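Putative glutathione S-transferase (Corynebacterium glutamicum, PDB 3M1G) probably acts as a glutathione transferase of the ECM4-like subfamily. Local coordinates at residues Val57-Tyr62 with Lys166-Glu171; Thr94-Asp99 with Lys299-Ile304; His260-Cys265 with Ala307-Thr312. One frame throughout, in Å; residues are numbered along the deposited sequence.

Contact 1 of 3, residues Val57-Tyr62 with Lys166-Glu171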
# COMPACT_ATOMS: atom_id res chain seq x y z
N VAL A 57 -5.23 36.57 25.77
CA VAL A 57 -5.82 36.54 24.41
C VAL A 57 -6.01 37.99 23.94
O VAL A 57 -6.46 38.85 24.71
CB VAL A 57 -7.13 35.77 24.34
CG1 VAL A 57 -6.95 34.29 24.73
CG2 VAL A 57 -8.22 36.43 25.22
N GLU A 58 -5.53 38.26 22.73
CA GLU A 58 -5.73 39.51 22.04
C GLU A 58 -5.38 39.33 20.57
O GLU A 58 -4.59 38.45 20.23
CB GLU A 58 -4.89 40.65 22.64
CG GLU A 58 -3.41 40.38 22.67
CD GLU A 58 -2.62 41.49 23.35
OE1 GLU A 58 -2.28 42.51 22.70
OE2 GLU A 58 -2.28 41.30 24.56
N ALA A 59 -5.98 40.18 19.73
CA ALA A 59 -5.79 40.13 18.31
C ALA A 59 -4.44 40.74 17.94
O ALA A 59 -4.01 41.74 18.52
CB ALA A 59 -6.94 40.92 17.56
N GLY A 60 -3.82 40.20 16.91
CA GLY A 60 -2.65 40.86 16.32
C GLY A 60 -1.37 40.71 17.15
O GLY A 60 -0.43 41.43 16.90
N ARG A 61 -1.34 39.83 18.15
CA ARG A 61 -0.13 39.69 18.96
C ARG A 61 0.65 38.39 18.64
O ARG A 61 1.88 38.37 18.74
CB ARG A 61 -0.45 39.71 20.46
CG ARG A 61 0.80 39.72 21.38
CD ARG A 61 0.42 40.04 22.82
NE ARG A 61 1.56 39.96 23.75
CZ ARG A 61 1.51 40.30 25.03
NH1 ARG A 61 0.37 40.74 25.59
NH2 ARG A 61 2.58 40.17 25.79
N TYR A 62 -0.07 37.34 18.28
CA TYR A 62 0.52 36.01 18.15
C TYR A 62 0.42 35.43 16.74
O TYR A 62 -0.50 35.75 15.95
CB TYR A 62 -0.16 35.03 19.11
CG TYR A 62 -0.28 35.53 20.51
CD1 TYR A 62 0.83 35.57 21.35
CD2 TYR A 62 -1.51 36.03 21.00
CE1 TYR A 62 0.73 36.03 22.63
CE2 TYR A 62 -1.63 36.50 22.27
CZ TYR A 62 -0.51 36.52 23.10
OH TYR A 62 -0.63 36.98 24.39
N LYS A 166 -12.89 32.34 22.71
CA LYS A 166 -14.30 32.41 22.35
C LYS A 166 -14.79 33.76 21.86
O LYS A 166 -15.62 33.84 20.93
CB LYS A 166 -15.16 32.07 23.58
CG LYS A 166 -15.91 30.79 23.54
CD LYS A 166 -16.51 30.42 24.96
CE LYS A 166 -16.74 28.88 25.09
NZ LYS A 166 -16.85 28.43 26.52
N GLN A 167 -14.36 34.84 22.51
CA GLN A 167 -14.86 36.16 22.10
C GLN A 167 -14.28 36.60 20.78
O GLN A 167 -14.77 37.54 20.22
CB GLN A 167 -14.57 37.22 23.17
CG GLN A 167 -15.18 36.89 24.53
CD GLN A 167 -16.69 36.55 24.49
OE1 GLN A 167 -17.11 35.65 25.22
NE2 GLN A 167 -17.50 37.26 23.67
N PHE A 168 -13.28 35.90 20.25
CA PHE A 168 -12.71 36.22 18.94
C PHE A 168 -13.19 35.25 17.84
O PHE A 168 -12.82 35.43 16.70
CB PHE A 168 -11.20 36.18 18.98
CG PHE A 168 -10.57 37.21 19.91
CD1 PHE A 168 -10.50 36.98 21.26
CD2 PHE A 168 -10.08 38.39 19.42
CE1 PHE A 168 -9.97 37.95 22.13
CE2 PHE A 168 -9.53 39.34 20.26
CZ PHE A 168 -9.49 39.13 21.61
N HIS A 169 -13.95 34.21 18.18
CA HIS A 169 -14.49 33.33 17.17
C HIS A 169 -15.40 34.09 16.23
O HIS A 169 -16.06 35.06 16.63
CB HIS A 169 -15.36 32.22 17.78
CG HIS A 169 -14.62 31.26 18.66
ND1 HIS A 169 -15.27 30.29 19.39
CD2 HIS A 169 -13.31 31.13 18.96
CE1 HIS A 169 -14.39 29.59 20.08
NE2 HIS A 169 -13.19 30.09 19.84
N ARG A 170 -15.51 33.58 15.01
CA ARG A 170 -16.57 33.99 14.08
C ARG A 170 -17.93 33.82 14.76
O ARG A 170 -18.17 32.82 15.43
CB ARG A 170 -16.50 33.12 12.79
CG ARG A 170 -17.61 33.38 11.75
CD ARG A 170 -17.63 32.36 10.57
NE ARG A 170 -17.95 30.99 10.99
CZ ARG A 170 -17.06 30.05 11.27
NH1 ARG A 170 -15.75 30.29 11.18
NH2 ARG A 170 -17.48 28.86 11.67
N GLU A 171 -18.83 34.79 14.59
CA GLU A 171 -20.17 34.66 15.15
C GLU A 171 -20.83 33.40 14.53
O GLU A 171 -20.83 33.21 13.31
CB GLU A 171 -20.99 35.93 14.90
CG GLU A 171 -22.30 36.03 15.74
CD GLU A 171 -23.31 37.03 15.17
OE1 GLU A 171 -22.91 38.17 14.84
OE2 GLU A 171 -24.50 36.67 15.04
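F168 supplies the whole of one side of this surface contact, pushing the far end of its ring against the extended backbone of V57, E58 and A59. Three ring atoms divide the work. CE1 of F168 packs on CG2 of V57 at 3.9 Å. CZ of F168 rests on CA of E58 at 3.8 Å. CE2 of F168 approaches the backbone N of A59 at 3.7 Å. CG2 of V57, CA of E58 and N of A59 all come to the ring obliquely. The methyl CB of A59 adds an apolar touch to CE2 of F168 at 4.1 Å. With CG set anti to its own carbonyl carbon (chi1 -63°), the F168 side chain leads from the 3-10 segment 166-168 toward residues 57-59. In the thioredoxin-like fold of the N-terminal domain, residues 57-62 lead into strand 62-66, which opens the beta-alpha-beta unit 62-66, 71-83 and 90-93. Residues 166-171 follow helix 154-163 and begin the connection to the next helix, 182-197, of the helical C-terminal domain. W165 meets the F168 ring edge to face and also touches V57, while L85 packs on F168. E58 points away from F168; its OE2 forms a salt bridge with NH1 of R61 at 2.9 Å and also accepts a hydrogen bond from the backbone N of G42.

Contact 2 of 3, residues Thr94-Asp99 with Lys299-Ile304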
# COMPACT_ATOMS: atom_id res chain seq x y z
N THR A 94 6.26 26.45 7.78
CA THR A 94 7.67 26.02 7.84
C THR A 94 7.74 24.51 7.66
O THR A 94 6.78 23.91 7.18
CB THR A 94 8.32 26.36 9.21
OG1 THR A 94 9.74 26.14 9.15
CG2 THR A 94 7.72 25.50 10.32
N GLY A 95 8.89 23.90 8.00
CA GLY A 95 9.03 22.41 8.03
C GLY A 95 8.74 21.66 9.36
O GLY A 95 8.90 22.23 10.45
N PRO A 96 8.32 20.38 9.28
CA PRO A 96 8.03 19.61 10.52
C PRO A 96 9.23 19.35 11.44
O PRO A 96 10.39 19.43 11.00
CB PRO A 96 7.47 18.27 9.99
CG PRO A 96 6.91 18.60 8.63
CD PRO A 96 7.85 19.67 8.07
N THR A 97 8.94 19.04 12.71
CA THR A 97 10.00 18.76 13.70
C THR A 97 9.75 17.51 14.57
O THR A 97 10.73 16.87 14.99
CB THR A 97 10.26 20.01 14.63
OG1 THR A 97 9.03 20.40 15.26
CG2 THR A 97 10.87 21.21 13.82
N HIS A 98 8.48 17.16 14.85
CA HIS A 98 8.15 16.04 15.73
C HIS A 98 8.39 14.65 15.11
O HIS A 98 8.48 13.67 15.84
CB HIS A 98 6.66 16.07 16.18
CG HIS A 98 6.31 17.16 17.17
ND1 HIS A 98 6.86 17.25 18.43
CD2 HIS A 98 5.39 18.17 17.09
CE1 HIS A 98 6.33 18.29 19.07
NE2 HIS A 98 5.44 18.86 18.28
N ASP A 99 8.46 14.54 13.78
CA ASP A 99 8.55 13.20 13.12
C ASP A 99 9.84 12.42 13.44
O ASP A 99 10.93 12.75 12.98
CB ASP A 99 8.32 13.29 11.59
CG ASP A 99 9.23 14.32 10.89
OD1 ASP A 99 9.83 15.19 11.57
OD2 ASP A 99 9.31 14.27 9.65
N LYS A 299 3.32 14.16 1.09
CA LYS A 299 4.11 13.04 0.51
C LYS A 299 5.58 13.40 0.32
O LYS A 299 6.48 12.61 0.62
CB LYS A 299 3.51 12.59 -0.82
CG LYS A 299 2.13 11.93 -0.71
CD LYS A 299 1.50 11.71 -2.09
CE LYS A 299 2.20 10.60 -2.90
NZ LYS A 299 1.71 10.59 -4.30
N GLN A 300 5.84 14.62 -0.17
CA GLN A 300 7.22 15.05 -0.33
C GLN A 300 7.98 15.05 1.00
O GLN A 300 9.15 14.61 1.07
CB GLN A 300 7.27 16.42 -0.98
CG GLN A 300 6.92 16.33 -2.46
CD GLN A 300 7.02 17.67 -3.14
OE1 GLN A 300 7.18 18.67 -2.48
NE2 GLN A 300 6.93 17.70 -4.45
N HIS A 301 7.34 15.51 2.06
CA HIS A 301 8.05 15.61 3.33
C HIS A 301 8.49 14.22 3.81
O HIS A 301 9.64 13.98 4.13
CB HIS A 301 7.20 16.25 4.42
CG HIS A 301 7.82 16.12 5.77
ND1 HIS A 301 8.90 16.87 6.17
CD2 HIS A 301 7.58 15.25 6.79
CE1 HIS A 301 9.29 16.48 7.37
NE2 HIS A 301 8.51 15.50 7.77
N TYR A 302 7.57 13.28 3.82
CA TYR A 302 7.87 11.99 4.42
C TYR A 302 8.86 11.22 3.55
O TYR A 302 9.87 10.72 4.05
CB TYR A 302 6.58 11.19 4.61
CG TYR A 302 5.80 11.60 5.81
CD1 TYR A 302 4.87 12.63 5.74
CD2 TYR A 302 5.99 10.98 7.04
CE1 TYR A 302 4.14 13.02 6.84
CE2 TYR A 302 5.28 11.35 8.16
CZ TYR A 302 4.35 12.40 8.06
OH TYR A 302 3.60 12.79 9.16
N TYR A 303 8.56 11.14 2.26
CA TYR A 303 9.30 10.26 1.34
C TYR A 303 10.67 10.82 1.00
O TYR A 303 11.59 10.04 0.70
CB TYR A 303 8.50 9.97 0.05
CG TYR A 303 7.43 8.92 0.20
CD1 TYR A 303 7.75 7.56 0.18
CD2 TYR A 303 6.09 9.27 0.38
CE1 TYR A 303 6.74 6.56 0.30
CE2 TYR A 303 5.08 8.27 0.49
CZ TYR A 303 5.44 6.93 0.47
OH TYR A 303 4.49 5.96 0.59
N ILE A 304 10.83 12.15 1.01
CA ILE A 304 12.13 12.76 0.68
C ILE A 304 13.00 12.95 1.93
O ILE A 304 14.15 12.61 1.94
CB ILE A 304 11.97 14.11 -0.04
CG1 ILE A 304 11.32 13.89 -1.40
CG2 ILE A 304 13.34 14.82 -0.22
CD1 ILE A 304 10.96 15.20 -2.14
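Only 2.4 Å separates NE2 of H301 from OD2 of D99, a hydrogen bond so short that its exact length is doubtful, although the pairing itself is clear. The histidine donates at the edge of its ring, near the ring plane, with an N-H...O angle of 153°; the carboxylate is turned 31° from that plane. OD2 of D99 also pairs with NE2 of H306, which places two imidazoles round one carboxylate oxygen. Over one face of the H301 ring lies P96, in a CH-pi contact: CG of P96 stands 3.5 Å from the ring centroid and 13° off the normal. The H301 atom nearest to CG of P96 is CE1, at 3.4 Å, while CD of P96 comes to 3.5 Å from ND1 of H301. Setting CG of H301 anti to the backbone N carries the ring off helix 295-305 toward the loop. This pairing bridges the cleft of the glutathione transferase fold, joining the loop after strand 90-93 of the thioredoxin-like domain to a helix of the C-terminal domain. P96 lies about 4 Å from C70, the predicted nucleophile, measured between side chains. Next to H301 on the helix, Y302 offers a ring face to CD2 of H301, and its hydroxyl is hydrogen-bonded to those of Y201 and Y259. Y201 is the predicted proton donor/acceptor, and Y259 and Y302 are predicted to lower the pKa of the nucleophile.

Contact 3 of 3, residues His260-Cys265 with Ala307-Thr312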
# COMPACT_ATOMS: atom_id res chain seq x y z
N HIS A 260 0.67 3.92 5.08
CA HIS A 260 0.41 2.58 4.52
C HIS A 260 1.68 1.90 4.00
O HIS A 260 1.96 0.77 4.37
CB HIS A 260 -0.67 2.67 3.41
CG HIS A 260 -1.08 1.35 2.84
ND1 HIS A 260 -0.33 0.72 1.86
CD2 HIS A 260 -2.10 0.51 3.14
CE1 HIS A 260 -0.87 -0.48 1.61
NE2 HIS A 260 -1.98 -0.61 2.33
N GLY A 261 2.41 2.59 3.12
CA GLY A 261 3.66 2.07 2.55
C GLY A 261 4.94 2.51 3.28
O GLY A 261 5.69 1.68 3.79
N HIS A 262 5.18 3.82 3.33
CA HIS A 262 6.39 4.40 3.94
C HIS A 262 6.63 3.90 5.36
O HIS A 262 7.75 3.52 5.69
CB HIS A 262 6.27 5.93 3.91
CG HIS A 262 7.49 6.65 4.39
ND1 HIS A 262 8.72 6.56 3.76
CD2 HIS A 262 7.66 7.54 5.41
CE1 HIS A 262 9.59 7.35 4.37
NE2 HIS A 262 8.97 7.96 5.37
N PHE A 263 5.58 3.87 6.19
CA PHE A 263 5.67 3.37 7.58
C PHE A 263 5.23 1.90 7.74
O PHE A 263 5.10 1.41 8.88
CB PHE A 263 4.83 4.26 8.52
CG PHE A 263 5.45 5.61 8.85
CD1 PHE A 263 6.73 5.94 8.43
CD2 PHE A 263 4.80 6.48 9.68
CE1 PHE A 263 7.32 7.16 8.80
CE2 PHE A 263 5.40 7.72 10.05
CZ PHE A 263 6.64 8.05 9.58
N LYS A 264 4.99 1.21 6.62
CA LYS A 264 4.67 -0.22 6.62
C LYS A 264 3.45 -0.56 7.47
O LYS A 264 3.35 -1.65 8.00
CB LYS A 264 5.88 -1.03 7.08
CG LYS A 264 7.16 -0.79 6.23
CD LYS A 264 8.28 -1.78 6.59
CE LYS A 264 9.47 -1.69 5.63
NZ LYS A 264 10.26 -0.42 5.75
N CYS A 265 2.48 0.37 7.55
CA CYS A 265 1.31 0.17 8.40
C CYS A 265 0.17 -0.59 7.67
O CYS A 265 -0.85 -0.92 8.27
CB CYS A 265 0.74 1.51 8.84
SG CYS A 265 1.78 2.40 9.96
N ALA A 307 15.28 9.80 4.85
CA ALA A 307 16.27 9.10 4.07
C ALA A 307 16.78 7.82 4.75
O ALA A 307 17.22 6.89 4.07
CB ALA A 307 17.45 10.05 3.74
N GLU A 308 16.68 7.74 6.07
CA GLU A 308 17.01 6.50 6.78
C GLU A 308 16.01 5.35 6.51
O GLU A 308 16.37 4.20 6.65
CB GLU A 308 17.16 6.73 8.30
CG GLU A 308 17.50 5.43 9.13
CD GLU A 308 18.78 4.68 8.67
OE1 GLU A 308 19.86 5.25 9.00
OE2 GLU A 308 18.70 3.55 8.03
N ILE A 309 14.77 5.68 6.13
CA ILE A 309 13.75 4.70 5.73
C ILE A 309 13.66 4.50 4.20
O ILE A 309 13.49 3.36 3.72
CB ILE A 309 12.37 5.16 6.21
CG1 ILE A 309 12.32 5.27 7.72
CG2 ILE A 309 11.26 4.20 5.73
CD1 ILE A 309 10.91 5.74 8.18
N ASN A 310 13.79 5.61 3.46
CA ASN A 310 13.65 5.68 2.00
C ASN A 310 14.85 6.37 1.34
O ASN A 310 14.73 7.50 0.87
CB ASN A 310 12.36 6.46 1.66
CG ASN A 310 11.99 6.42 0.16
OD1 ASN A 310 12.13 5.38 -0.51
ND2 ASN A 310 11.51 7.56 -0.37
N PRO A 311 16.01 5.68 1.25
CA PRO A 311 17.22 6.34 0.78
C PRO A 311 17.15 6.85 -0.65
O PRO A 311 17.90 7.75 -0.99
CB PRO A 311 18.30 5.25 0.90
CG PRO A 311 17.56 3.97 1.08
CD PRO A 311 16.31 4.35 1.81
N THR A 312 16.31 6.26 -1.50
CA THR A 312 16.25 6.74 -2.89
C THR A 312 15.60 8.12 -2.91
O THR A 312 15.76 8.86 -3.86
CB THR A 312 15.42 5.81 -3.80
OG1 THR A 312 14.08 5.75 -3.30
CG2 THR A 312 16.09 4.39 -3.90
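ND2 of N310 is gripped by two backbone carbonyls, those of Y303 and I314, which hold the amide in place. OD1 of the same amide bonds to NZ of K264 of the second subunit, so both ends of the group are engaged. Across the contact N310 gives H262 only its CB, which meets CE1 of H262 at 4.0 Å, at the ring edge and near its plane; the amide and imidazole planes stand 83° apart. I309 touches both aromatic residues. Its CG2 packs against the carbonyl O of H262 at 3.6 Å and CE1 of H262 at 3.8 Å, whereas CD1 of I309 reaches CE1 of F263 at 3.9 Å and also lies near NE2 of H262. The side chains of H262 and F263 each cross that of I309 at about a right angle. Placing CG of H262 anti to the backbone N (chi1 -175°) swings the imidazole toward I309, and NE2 of H262 is held by ND1 of H306. Within residues 260-265, a type I beta turn from G261 to K264 presents both rings in succession. F263 stacks edge to face with Y201 and meets Y259 with nearly parallel rings. These buried residues join two loops of the helical C-terminal domain, between the subunit interface and the predicted tyrosine cluster of a glutathione transferase active site.

Overall arrangement
Contacts 2 and 3 are neighbours, their centres 12 Å apart, and they touch, for instance where CE2 of Y302 lies 3.8 Å from CZ of F263. Helix 295-305 carries the second segment of contact 2, the loop that follows it carries that of contact 3, and the two contacts alternate along the chain. Contact 1 stands apart, its centre 30 Å from contact 2 and 40 Å from contact 3, on the far side of the chain's centre from the latter. It crosses contact 2 in sequence but closes before contact 3 opens. The thioredoxin-like domain meets the helical part of the chain in contact 1, beyond helix 154-163, and in contact 2, across the predicted active-site cleft; contact 3 extends to the second subunit.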